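Local atomic coordinates of putative exported protein (Bordetella pertussis Tohama I, PDB entry 2PFZ), a protein that binds pyroglutamic acid as an extracytoplasmic solute receptor, probably delivering it to a tripartite ATP-independent periplasmic (TRAP) transporter. Residues K24-L29 / Q226-A231; F125-I130 / Y194-Y199; K137-R142 / V175-M180. All blocks are in the same frame, centred on the assembly; numbering follows the deposited sequence.

Interaction 1: residues K24-L29 / Q226-A231; sequences KDVDSL and QALKKA
Asp-25 OD2 and the backbone carbonyl of Ala-231 face each other across a single water molecule, which donates one hydrogen bond to each: 2.5 Å to Asp-25 OD2 and 2.8 Å to Ala-231 O. The same carboxylate oxygen also forms a salt bridge with Arg-238, further along helix 222-256, so the acid is gripped by a positive charge and a water together. That pairing would be expected to favour the ionised form of Asp-25.

No direct hydrogen bond joins the two helical segments; apart from the water bridge the contact is apolar. Ala-231 turns its methyl toward the other helix, and Val-26 CG2 presses on it at 3.5 Å from Ala-231 CB, a tight carbon pair. Val-26 sets CG1 anti to its backbone N (chi1 179°), leaving CG2 as the branch that meets this methyl. Val-26 CG2 also lies 4.0 Å from Leu-228 CD1. One turn further along, Leu-29 CB lies 3.9 Å from Ala-227 CB, while Leu-29 CD1 reaches along the other helix as far as the methyl of Ala-231. The small alanines suit their places because they let the axes approach to 8.6 Å while valine and leucine fill the space between them.

The segments run at 143°, roughly antiparallel, joining helix 14-30 to the long helix 222-256. Phe-22 of the first helix also packs on Leu-228 and Ala-231, and Phe-217 of helix 214-218 touches Leu-228.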
loop_
_atom_site.group_PDB
_atom_site.type_symbol
_atom_site.label_atom_id
_atom_site.label_comp_id
_atom_site.label_asym_id
_atom_site.label_seq_id
_atom_site.Cartn_x
_atom_site.Cartn_y
_atom_site.Cartn_z
ATOM N N LYS A 24 9.785 12.474 14.466
ATOM C CA LYS A 24 10.704 12.582 15.606
ATOM C C LYS A 24 12.179 12.474 15.192
ATOM O O LYS A 24 13.010 13.206 15.708
ATOM C CB LYS A 24 10.393 11.516 16.669
ATOM C CG LYS A 24 9.018 11.639 17.320
ATOM C CD LYS A 24 8.819 10.597 18.390
ATOM C CE LYS A 24 7.394 10.681 18.954
ATOM N NZ LYS A 24 7.089 9.599 19.940
ATOM N N ASP A 25 12.506 11.563 14.273
ATOM C CA ASP A 25 13.871 11.434 13.754
ATOM C C ASP A 25 14.308 12.668 12.959
ATOM O O ASP A 25 15.454 13.092 13.056
ATOM C CB ASP A 25 14.030 10.178 12.881
ATOM C CG ASP A 25 13.972 8.872 13.682
ATOM O OD1 ASP A 25 13.899 8.906 14.938
ATOM O OD2 ASP A 25 13.981 7.792 13.039
ATOM N N VAL A 26 13.403 13.239 12.164
ATOM C CA VAL A 26 13.747 14.434 11.376
ATOM C C VAL A 26 14.032 15.624 12.296
ATOM O O VAL A 26 14.976 16.383 12.049
ATOM C CB VAL A 26 12.641 14.832 10.366
ATOM C CG1 VAL A 26 13.053 16.109 9.602
ATOM C CG2 VAL A 26 12.372 13.712 9.383
ATOM N N ASP A 27 13.211 15.774 13.334
ATOM C CA ASP A 27 13.421 16.781 14.367
ATOM C C ASP A 27 14.803 16.568 15.008
ATOM O O ASP A 27 15.655 17.469 14.980
ATOM C CB ASP A 27 12.283 16.686 15.388
ATOM C CG ASP A 27 12.215 17.875 16.330
ATOM O OD1 ASP A 27 12.742 18.953 16.024
ATOM O OD2 ASP A 27 11.605 17.719 17.403
ATOM N N SER A 28 15.038 15.374 15.547
ATOM C CA SER A 28 16.288 15.091 16.257
ATOM C C SER A 28 17.533 15.239 15.380
ATOM O O SER A 28 18.497 15.910 15.779
ATOM C CB SER A 28 16.249 13.702 16.896
ATOM O OG SER A 28 17.489 13.419 17.525
ATOM N N LEU A 29 17.516 14.646 14.188
ATOM C CA LEU A 29 18.666 14.726 13.278
ATOM C C LEU A 29 18.921 16.127 12.709
ATOM O O LEU A 29 20.073 16.487 12.458
ATOM C CB LEU A 29 18.554 13.711 12.132
ATOM C CG LEU A 29 18.663 12.216 12.487
ATOM C CD1 LEU A 29 18.093 11.328 11.363
ATOM C CD2 LEU A 29 20.114 11.828 12.782
ATOM N N GLN A 226 20.154 16.453 4.453
ATOM C CA GLN A 226 20.780 15.176 4.777
ATOM C C GLN A 226 20.117 14.535 5.973
ATOM O O GLN A 226 19.962 13.316 6.009
ATOM C CB GLN A 226 22.301 15.320 4.940
ATOM C CG GLN A 226 23.008 15.603 3.603
ATOM C CD GLN A 226 22.542 14.660 2.482
ATOM O OE1 GLN A 226 22.916 13.485 2.451
ATOM N NE2 GLN A 226 21.713 15.178 1.562
ATOM N N ALA A 227 19.674 15.355 6.916
ATOM C CA ALA A 227 18.922 14.873 8.074
ATOM C C ALA A 227 17.598 14.193 7.629
ATOM O O ALA A 227 17.242 13.116 8.115
ATOM C CB ALA A 227 18.639 16.016 9.007
ATOM N N LEU A 228 16.892 14.842 6.708
ATOM C CA LEU A 228 15.686 14.275 6.104
ATOM C C LEU A 228 15.949 12.963 5.359
ATOM O O LEU A 228 15.241 11.992 5.558
ATOM C CB LEU A 228 15.038 15.294 5.174
ATOM C CG LEU A 228 13.738 14.847 4.497
ATOM C CD1 LEU A 228 12.585 14.579 5.488
ATOM C CD2 LEU A 228 13.374 15.874 3.436
ATOM N N LYS A 229 16.958 12.924 4.503
ATOM C CA LYS A 229 17.262 11.681 3.810
ATOM C C LYS A 229 17.637 10.568 4.799
ATOM O O LYS A 229 17.185 9.433 4.659
ATOM C CB LYS A 229 18.352 11.881 2.755
ATOM C CG LYS A 229 17.860 12.564 1.475
ATOM C CD LYS A 229 18.960 12.603 0.433
ATOM C CE LYS A 229 18.376 12.870 -0.966
ATOM N NZ LYS A 229 19.341 12.541 -2.081
ATOM N N LYS A 230 18.431 10.888 5.813
ATOM C CA LYS A 230 18.799 9.855 6.798
ATOM C C LYS A 230 17.597 9.384 7.598
ATOM O O LYS A 230 17.448 8.174 7.872
ATOM C CB LYS A 230 19.924 10.324 7.727
ATOM C CG LYS A 230 21.179 10.679 6.951
ATOM C CD LYS A 230 22.203 11.449 7.802
ATOM C CE LYS A 230 23.384 10.567 8.156
ATOM N NZ LYS A 230 24.570 11.399 8.556
ATOM N N ALA A 231 16.737 10.333 7.976
ATOM C CA ALA A 231 15.523 9.965 8.696
ATOM C C ALA A 231 14.667 9.064 7.789
ATOM O O ALA A 231 14.065 8.094 8.260
ATOM C CB ALA A 231 14.753 11.201 9.095
HETATM O O HOH W 1 12.862 7.727 10.774
#

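Interaction 2: residues F125-I130 / Y194-Y199; sequences FANRDI and YIKKFY
Phe-125 opens the contact by laying its ring against Phe-198, its partner in a non-hydrogen-bonded antiparallel pair. Phe-198 CD1 sits over the centre of the Phe-125 ring, 3.4 Å from Phe-125 CZ, with the planes inclined at 49°. Phe-198 reaches there because its CG is anti to the backbone N (chi1 177°). Ala-126 and Lys-197 form the next, hydrogen-bonded pair: Ala-126 N donates to Lys-197 O at 3.1 Å, and the return bond is weak. The short alanine side chain fits this buried position, while Ile-195 CG2 comes within 3.4 Å of Ala-126 N.

Asn-127 prolongs the pairing beyond the strand with its side-chain amide, which can both accept and donate. Its OD1 takes the N-H of Lys-196 at 2.9 Å; its ND2 gives a nearly straight bond to Tyr-194 O (3.3 Å, 168°), lying in the carbonyl plane on a lone pair. These two bonds fix the rotation of the amide. At Arg-128 the flexible aliphatic run of Lys-197 comes in, laying CD against Arg-128 O and CE near Asp-129 OD2, while the carboxylate of Asp-129 makes its salt bridge with Lys-131. At Ile-130 the chain curls over Tyr-199: Ile-130 N donates to Tyr-199 OH at 2.9 Å, and Ile-130 CB stands over the ring face, 4.1 Å from its centroid, in a CH-pi contact. The same hydroxyl meets a water that bonds weakly to Asp-129 OD1.

Within the mixed sheet of this periplasmic-binding-protein fold, strand 123-126 pairs antiparallel with both 178-181 and 197-199, the latter also flanked by 260-262. Phe-125 also stacks on Tyr-179, and Met-171 of helix 167-172 packs against Ile-195.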
loop_
_atom_site.group_PDB
_atom_site.type_symbol
_atom_site.label_atom_id
_atom_site.label_comp_id
_atom_site.label_asym_id
_atom_site.label_seq_id
_atom_site.Cartn_x
_atom_site.Cartn_y
_atom_site.Cartn_z
ATOM N N PHE A 125 -10.872 -11.106 2.816
ATOM C CA PHE A 125 -11.862 -11.081 3.896
ATOM C C PHE A 125 -13.218 -11.441 3.294
ATOM O O PHE A 125 -13.688 -10.747 2.401
ATOM C CB PHE A 125 -11.970 -9.684 4.518
ATOM C CG PHE A 125 -10.757 -9.274 5.324
ATOM C CD1 PHE A 125 -10.633 -9.653 6.674
ATOM C CD2 PHE A 125 -9.740 -8.519 4.734
ATOM C CE1 PHE A 125 -9.502 -9.265 7.445
ATOM C CE2 PHE A 125 -8.596 -8.120 5.489
ATOM C CZ PHE A 125 -8.478 -8.503 6.835
ATOM N N ALA A 126 -13.823 -12.538 3.755
ATOM C CA ALA A 126 -15.150 -12.920 3.272
ATOM C C ALA A 126 -15.971 -13.695 4.318
ATOM O O ALA A 126 -15.453 -14.160 5.336
ATOM C CB ALA A 126 -15.029 -13.731 1.968
ATOM N N ASN A 127 -17.261 -13.822 4.046
ATOM C CA ASN A 127 -18.113 -14.672 4.853
ATOM C C ASN A 127 -18.344 -16.013 4.184
ATOM O O ASN A 127 -18.804 -16.955 4.833
ATOM C CB ASN A 127 -19.424 -13.952 5.169
ATOM C CG ASN A 127 -19.250 -12.912 6.245
ATOM O OD1 ASN A 127 -18.621 -13.176 7.268
ATOM N ND2 ASN A 127 -19.780 -11.722 6.020
ATOM N N ARG A 128 -17.988 -16.071 2.898
ATOM C CA ARG A 128 -18.130 -17.231 2.021
ATOM C C ARG A 128 -17.001 -18.228 2.130
ATOM O O ARG A 128 -15.856 -17.871 2.440
ATOM C CB ARG A 128 -18.070 -16.781 0.556
ATOM C CG ARG A 128 -19.333 -16.314 -0.020
ATOM C CD ARG A 128 -19.096 -16.034 -1.481
ATOM N NE ARG A 128 -20.213 -15.275 -2.022
ATOM C CZ ARG A 128 -20.445 -15.086 -3.306
ATOM N NH1 ARG A 128 -19.621 -15.570 -4.224
ATOM N NH2 ARG A 128 -21.504 -14.383 -3.663
ATOM N N ASP A 129 -17.318 -19.475 1.791
ATOM C CA ASP A 129 -16.289 -20.478 1.581
ATOM C C ASP A 129 -15.669 -20.293 0.200
ATOM O O ASP A 129 -16.375 -20.313 -0.811
ATOM C CB ASP A 129 -16.862 -21.880 1.784
ATOM C CG ASP A 129 -16.921 -22.258 3.245
ATOM O OD1 ASP A 129 -16.193 -23.185 3.639
ATOM O OD2 ASP A 129 -17.667 -21.618 4.020
ATOM N N ILE A 130 -14.356 -20.071 0.166
ATOM C CA ILE A 130 -13.665 -19.826 -1.090
ATOM C C ILE A 130 -12.559 -20.843 -1.227
ATOM O O ILE A 130 -11.522 -20.735 -0.567
ATOM C CB ILE A 130 -13.072 -18.389 -1.169
ATOM C CG1 ILE A 130 -14.141 -17.323 -0.846
ATOM C CG2 ILE A 130 -12.425 -18.159 -2.540
ATOM C CD1 ILE A 130 -13.621 -15.848 -0.930
ATOM N N TYR A 194 -17.987 -7.943 11.375
ATOM C CA TYR A 194 -18.893 -8.074 10.242
ATOM C C TYR A 194 -18.519 -9.160 9.265
ATOM O O TYR A 194 -19.374 -9.671 8.537
ATOM C CB TYR A 194 -18.961 -6.751 9.482
ATOM C CG TYR A 194 -19.497 -5.617 10.310
ATOM C CD1 TYR A 194 -20.866 -5.471 10.514
ATOM C CD2 TYR A 194 -18.637 -4.694 10.898
ATOM C CE1 TYR A 194 -21.365 -4.425 11.289
ATOM C CE2 TYR A 194 -19.128 -3.644 11.664
ATOM C CZ TYR A 194 -20.488 -3.516 11.851
ATOM O OH TYR A 194 -20.977 -2.471 12.610
ATOM N N ILE A 195 -17.233 -9.494 9.231
ATOM C CA ILE A 195 -16.721 -10.459 8.262
ATOM C C ILE A 195 -15.881 -11.493 9.016
ATOM O O ILE A 195 -15.009 -11.131 9.795
ATOM C CB ILE A 195 -15.915 -9.743 7.142
ATOM C CG1 ILE A 195 -16.779 -8.693 6.439
ATOM C CG2 ILE A 195 -15.401 -10.733 6.134
ATOM C CD1 ILE A 195 -16.042 -7.799 5.441
ATOM N N LYS A 196 -16.149 -12.773 8.776
ATOM C CA LYS A 196 -15.680 -13.841 9.664
ATOM C C LYS A 196 -14.482 -14.682 9.218
ATOM O O LYS A 196 -14.005 -15.502 10.001
ATOM C CB LYS A 196 -16.837 -14.795 9.994
ATOM C CG LYS A 196 -17.345 -14.673 11.400
ATOM C CD LYS A 196 -18.025 -13.339 11.616
ATOM C CE LYS A 196 -17.811 -12.882 13.027
ATOM N NZ LYS A 196 -18.704 -11.740 13.323
ATOM N N LYS A 197 -14.045 -14.529 7.967
ATOM C CA LYS A 197 -12.949 -15.338 7.427
ATOM C C LYS A 197 -11.899 -14.409 6.838
ATOM O O LYS A 197 -12.234 -13.332 6.342
ATOM C CB LYS A 197 -13.428 -16.314 6.326
ATOM C CG LYS A 197 -14.495 -17.347 6.758
ATOM C CD LYS A 197 -15.048 -18.100 5.551
ATOM C CE LYS A 197 -16.359 -18.876 5.851
ATOM N NZ LYS A 197 -16.421 -19.397 7.245
ATOM N N PHE A 198 -10.635 -14.826 6.907
ATOM C CA PHE A 198 -9.551 -14.200 6.147
ATOM C C PHE A 198 -8.741 -15.337 5.529
ATOM O O PHE A 198 -8.118 -16.124 6.254
ATOM C CB PHE A 198 -8.667 -13.360 7.078
ATOM C CG PHE A 198 -7.472 -12.737 6.416
ATOM C CD1 PHE A 198 -7.605 -11.596 5.636
ATOM C CD2 PHE A 198 -6.189 -13.246 6.641
ATOM C CE1 PHE A 198 -6.485 -10.994 5.019
ATOM C CE2 PHE A 198 -5.072 -12.666 6.042
ATOM C CZ PHE A 198 -5.210 -11.527 5.250
ATOM N N TYR A 199 -8.800 -15.441 4.209
ATOM C CA TYR A 199 -7.976 -16.354 3.433
ATOM C C TYR A 199 -6.628 -15.675 3.228
ATOM O O TYR A 199 -6.536 -14.644 2.553
ATOM C CB TYR A 199 -8.642 -16.628 2.088
ATOM C CG TYR A 199 -9.917 -17.415 2.261
ATOM C CD1 TYR A 199 -9.892 -18.803 2.257
ATOM C CD2 TYR A 199 -11.141 -16.775 2.462
ATOM C CE1 TYR A 199 -11.070 -19.533 2.450
ATOM C CE2 TYR A 199 -12.318 -17.496 2.637
ATOM C CZ TYR A 199 -12.260 -18.874 2.639
ATOM O OH TYR A 199 -13.407 -19.601 2.817
HETATM O O HOH W 2 -13.742 -21.745 4.800
#

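Interaction 3: residues K137-R142 / V175-M180; sequences KGLKWR and VIDSYM. With PCA (pyroglutamic acid), chain B.
Arg-142 and Ile-176 meet at the root of the arginine side chain, where Arg-142 CB rests 3.7 Å from Ile-176 CD1. From there CG is anti to the backbone N (chi1 173°), and a bend at chi2 of -97° carries the chain across Tyr-179, with Arg-142 CD 3.9 Å from Tyr-179 CB. NE donates to the carbonyl of Val-162. At the tip, Arg-142 NH1 bonds to OXT of the pyroglutamic acid at 2.9 Å and Arg-142 NH2 to its O at 2.8 Å, a two-pronged grip on the carboxylate. Tyr-179 CD2 also lies at the guanidinium edge, the ring standing almost perpendicular to that plane.

The two backbones run parallel here. Lys-140 O receives the N-H of Asp-177 at 2.8 Å, and Ser-178 O receives that of Arg-142 at 2.9 Å, bracketing Trp-141. Asp-177 folds its carboxylate back toward Lys-140 N, to which both oxygens bond weakly, and Asp-177 OD1 accepts the hydroxyl of Ser-178. An acid suits this place because it can take several donors. On the face bearing Trp-141 and Ser-178, the indole meets Met-180: Met-180 CG touches Trp-141 CZ2 at 3.5 Å, and SD lies at the edge of the six-membered ring in a Met-aromatic contact. A water links Arg-142 O with Met-180 O and takes a weak bond from Trp-141 NE1.

Thr-185, Ser-181 and Ser-182 also bond to the ligand. Arg-142 is thus a pocket residue that holds the carboxylate of pyroglutamic acid through two hydrogen bonds. With NE held by Val-162 and both terminal nitrogens engaged, the guanidinium has little freedom to rotate, and its positive charge would offset the negative charge of the ligand carboxylate.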
loop_
_atom_site.group_PDB
_atom_site.type_symbol
_atom_site.label_atom_id
_atom_site.label_comp_id
_atom_site.label_asym_id
_atom_site.label_seq_id
_atom_site.Cartn_x
_atom_site.Cartn_y
_atom_site.Cartn_z
ATOM N N LYS A 137 -17.462 -15.189 -7.429
ATOM C CA LYS A 137 -18.414 -14.554 -8.327
ATOM C C LYS A 137 -19.569 -13.949 -7.531
ATOM O O LYS A 137 -20.179 -14.616 -6.677
ATOM C CB LYS A 137 -18.911 -15.548 -9.395
ATOM C CG LYS A 137 -19.430 -14.868 -10.670
ATOM C CD LYS A 137 -19.874 -15.875 -11.722
ATOM C CE LYS A 137 -21.379 -16.075 -11.673
ATOM N NZ LYS A 137 -22.138 -14.832 -12.051
ATOM N N GLY A 138 -19.846 -12.677 -7.780
ATOM C CA GLY A 138 -20.971 -12.007 -7.132
ATOM C C GLY A 138 -20.706 -11.435 -5.749
ATOM O O GLY A 138 -21.612 -10.896 -5.115
ATOM N N LEU A 139 -19.465 -11.528 -5.273
ATOM C CA LEU A 139 -19.104 -10.920 -3.989
ATOM C C LEU A 139 -19.361 -9.403 -4.059
ATOM O O LEU A 139 -19.141 -8.811 -5.107
ATOM C CB LEU A 139 -17.628 -11.232 -3.640
ATOM C CG LEU A 139 -17.333 -12.547 -2.884
ATOM C CD1 LEU A 139 -15.839 -12.775 -2.711
ATOM C CD2 LEU A 139 -18.045 -12.532 -1.517
ATOM N N LYS A 140 -19.853 -8.816 -2.962
ATOM C CA LYS A 140 -20.018 -7.364 -2.818
ATOM C C LYS A 140 -18.684 -6.821 -2.304
ATOM O O LYS A 140 -18.474 -6.704 -1.105
ATOM C CB LYS A 140 -21.128 -7.005 -1.811
ATOM C CG LYS A 140 -22.553 -7.407 -2.213
ATOM C CD LYS A 140 -23.593 -6.737 -1.295
ATOM C CE LYS A 140 -23.773 -7.490 0.022
ATOM N NZ LYS A 140 -24.677 -6.766 0.968
ATOM N N TRP A 141 -17.794 -6.499 -3.228
ATOM C CA TRP A 141 -16.374 -6.335 -2.931
ATOM C C TRP A 141 -16.015 -4.872 -2.686
ATOM O O TRP A 141 -16.472 -4.001 -3.414
ATOM C CB TRP A 141 -15.624 -6.849 -4.145
ATOM C CG TRP A 141 -14.135 -6.938 -4.100
ATOM C CD1 TRP A 141 -13.247 -5.904 -4.217
ATOM C CD2 TRP A 141 -13.352 -8.144 -4.087
ATOM N NE1 TRP A 141 -11.950 -6.394 -4.228
ATOM C CE2 TRP A 141 -11.990 -7.763 -4.174
ATOM C CE3 TRP A 141 -13.675 -9.518 -4.019
ATOM C CZ2 TRP A 141 -10.935 -8.699 -4.160
ATOM C CZ3 TRP A 141 -12.620 -10.468 -4.007
ATOM C CH2 TRP A 141 -11.264 -10.045 -4.086
ATOM N N ARG A 142 -15.221 -4.620 -1.659
ATOM C CA ARG A 142 -14.653 -3.302 -1.412
ATOM C C ARG A 142 -13.258 -3.215 -2.041
ATOM O O ARG A 142 -12.333 -3.951 -1.659
ATOM C CB ARG A 142 -14.605 -3.020 0.088
ATOM C CG ARG A 142 -13.861 -1.711 0.488
ATOM C CD ARG A 142 -12.394 -1.995 0.903
ATOM N NE ARG A 142 -11.644 -0.780 1.248
ATOM C CZ ARG A 142 -10.425 -0.793 1.788
ATOM N NH1 ARG A 142 -9.828 -1.958 2.082
ATOM N NH2 ARG A 142 -9.813 0.362 2.049
ATOM N N VAL A 175 -22.839 -2.191 2.605
ATOM C CA VAL A 175 -22.578 -1.891 1.199
ATOM C C VAL A 175 -21.615 -2.910 0.586
ATOM O O VAL A 175 -21.678 -3.194 -0.620
ATOM C CB VAL A 175 -22.028 -0.442 1.021
ATOM C CG1 VAL A 175 -21.729 -0.153 -0.430
ATOM C CG2 VAL A 175 -23.034 0.593 1.578
ATOM N N ILE A 176 -20.717 -3.446 1.417
ATOM C CA ILE A 176 -19.727 -4.451 0.997
ATOM C C ILE A 176 -19.631 -5.575 2.030
ATOM O O ILE A 176 -19.775 -5.325 3.225
ATOM C CB ILE A 176 -18.313 -3.812 0.750
ATOM C CG1 ILE A 176 -17.691 -3.240 2.044
ATOM C CG2 ILE A 176 -18.374 -2.777 -0.362
ATOM C CD1 ILE A 176 -16.738 -4.237 2.793
ATOM N N ASP A 177 -19.379 -6.800 1.563
ATOM C CA ASP A 177 -19.371 -8.005 2.415
ATOM C C ASP A 177 -18.020 -8.734 2.411
ATOM O O ASP A 177 -17.842 -9.771 3.087
ATOM C CB ASP A 177 -20.480 -8.995 1.972
ATOM C CG ASP A 177 -20.367 -9.420 0.491
ATOM O OD1 ASP A 177 -19.288 -9.301 -0.120
ATOM O OD2 ASP A 177 -21.371 -9.905 -0.095
ATOM N N SER A 178 -17.094 -8.208 1.608
ATOM C CA SER A 178 -15.829 -8.866 1.307
ATOM C C SER A 178 -14.852 -7.825 0.760
ATOM O O SER A 178 -15.268 -6.786 0.256
ATOM C CB SER A 178 -16.028 -9.957 0.249
ATOM O OG SER A 178 -16.440 -9.394 -0.998
ATOM N N TYR A 179 -13.564 -8.134 0.876
ATOM C CA TYR A 179 -12.483 -7.374 0.271
ATOM C C TYR A 179 -11.107 -8.044 0.408
ATOM O O TYR A 179 -10.916 -8.927 1.227
ATOM C CB TYR A 179 -12.430 -5.937 0.803
ATOM C CG TYR A 179 -12.030 -5.737 2.236
ATOM C CD1 TYR A 179 -12.955 -5.908 3.270
ATOM C CD2 TYR A 179 -10.737 -5.295 2.572
ATOM C CE1 TYR A 179 -12.593 -5.695 4.596
ATOM C CE2 TYR A 179 -10.369 -5.104 3.895
ATOM C CZ TYR A 179 -11.305 -5.297 4.909
ATOM O OH TYR A 179 -10.970 -5.074 6.240
ATOM N N MET A 180 -10.150 -7.600 -0.400
ATOM C CA MET A 180 -8.750 -7.960 -0.160
ATOM C C MET A 180 -7.985 -6.814 0.481
ATOM O O MET A 180 -8.178 -5.658 0.114
ATOM C CB MET A 180 -8.059 -8.475 -1.406
ATOM C CG MET A 180 -8.609 -9.837 -1.851
ATOM S SD MET A 180 -7.776 -10.520 -3.283
ATOM C CE MET A 180 -6.254 -11.103 -2.541
HETATM N N PCA B . -4.673 -1.813 3.699
HETATM C CA PCA B . -4.955 -0.628 2.866
HETATM C CB PCA B . -4.229 -0.719 1.523
HETATM C CG PCA B . -3.501 -2.049 1.525
HETATM C CD PCA B . -3.778 -2.607 2.890
HETATM O OE PCA B . -3.253 -3.647 3.317
HETATM C C PCA B . -6.440 -0.638 2.583
HETATM O O PCA B . -7.034 0.374 2.188
HETATM O OXT PCA B . -7.066 -1.695 2.756
HETATM O O HOH W 3 -9.888 -5.215 -2.140
#

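How the interactions relate
From the N terminus, helix 14-30 supplies the first half of interaction 1, whose partner comes only 197 residues later on helix 222-256. The long loop so closed encloses the other two contacts. Strand 123-126 begins interaction 2, which closes at 194-199; within that span, 137-142 returns to 175-180 as interaction 3, so the three are nested and none cross. Interactions 2 and 3 share the mixed sheet and touch directly: Phe-125 N bonds to Tyr-179 O, and Arg-128 NH1 to Lys-137 O. Interaction 1 lies on the opposite side of the chain's centre, its centre about 41 Å from that of interaction 3, and ties the N-terminal helix 14-30 to the long helix 222-256.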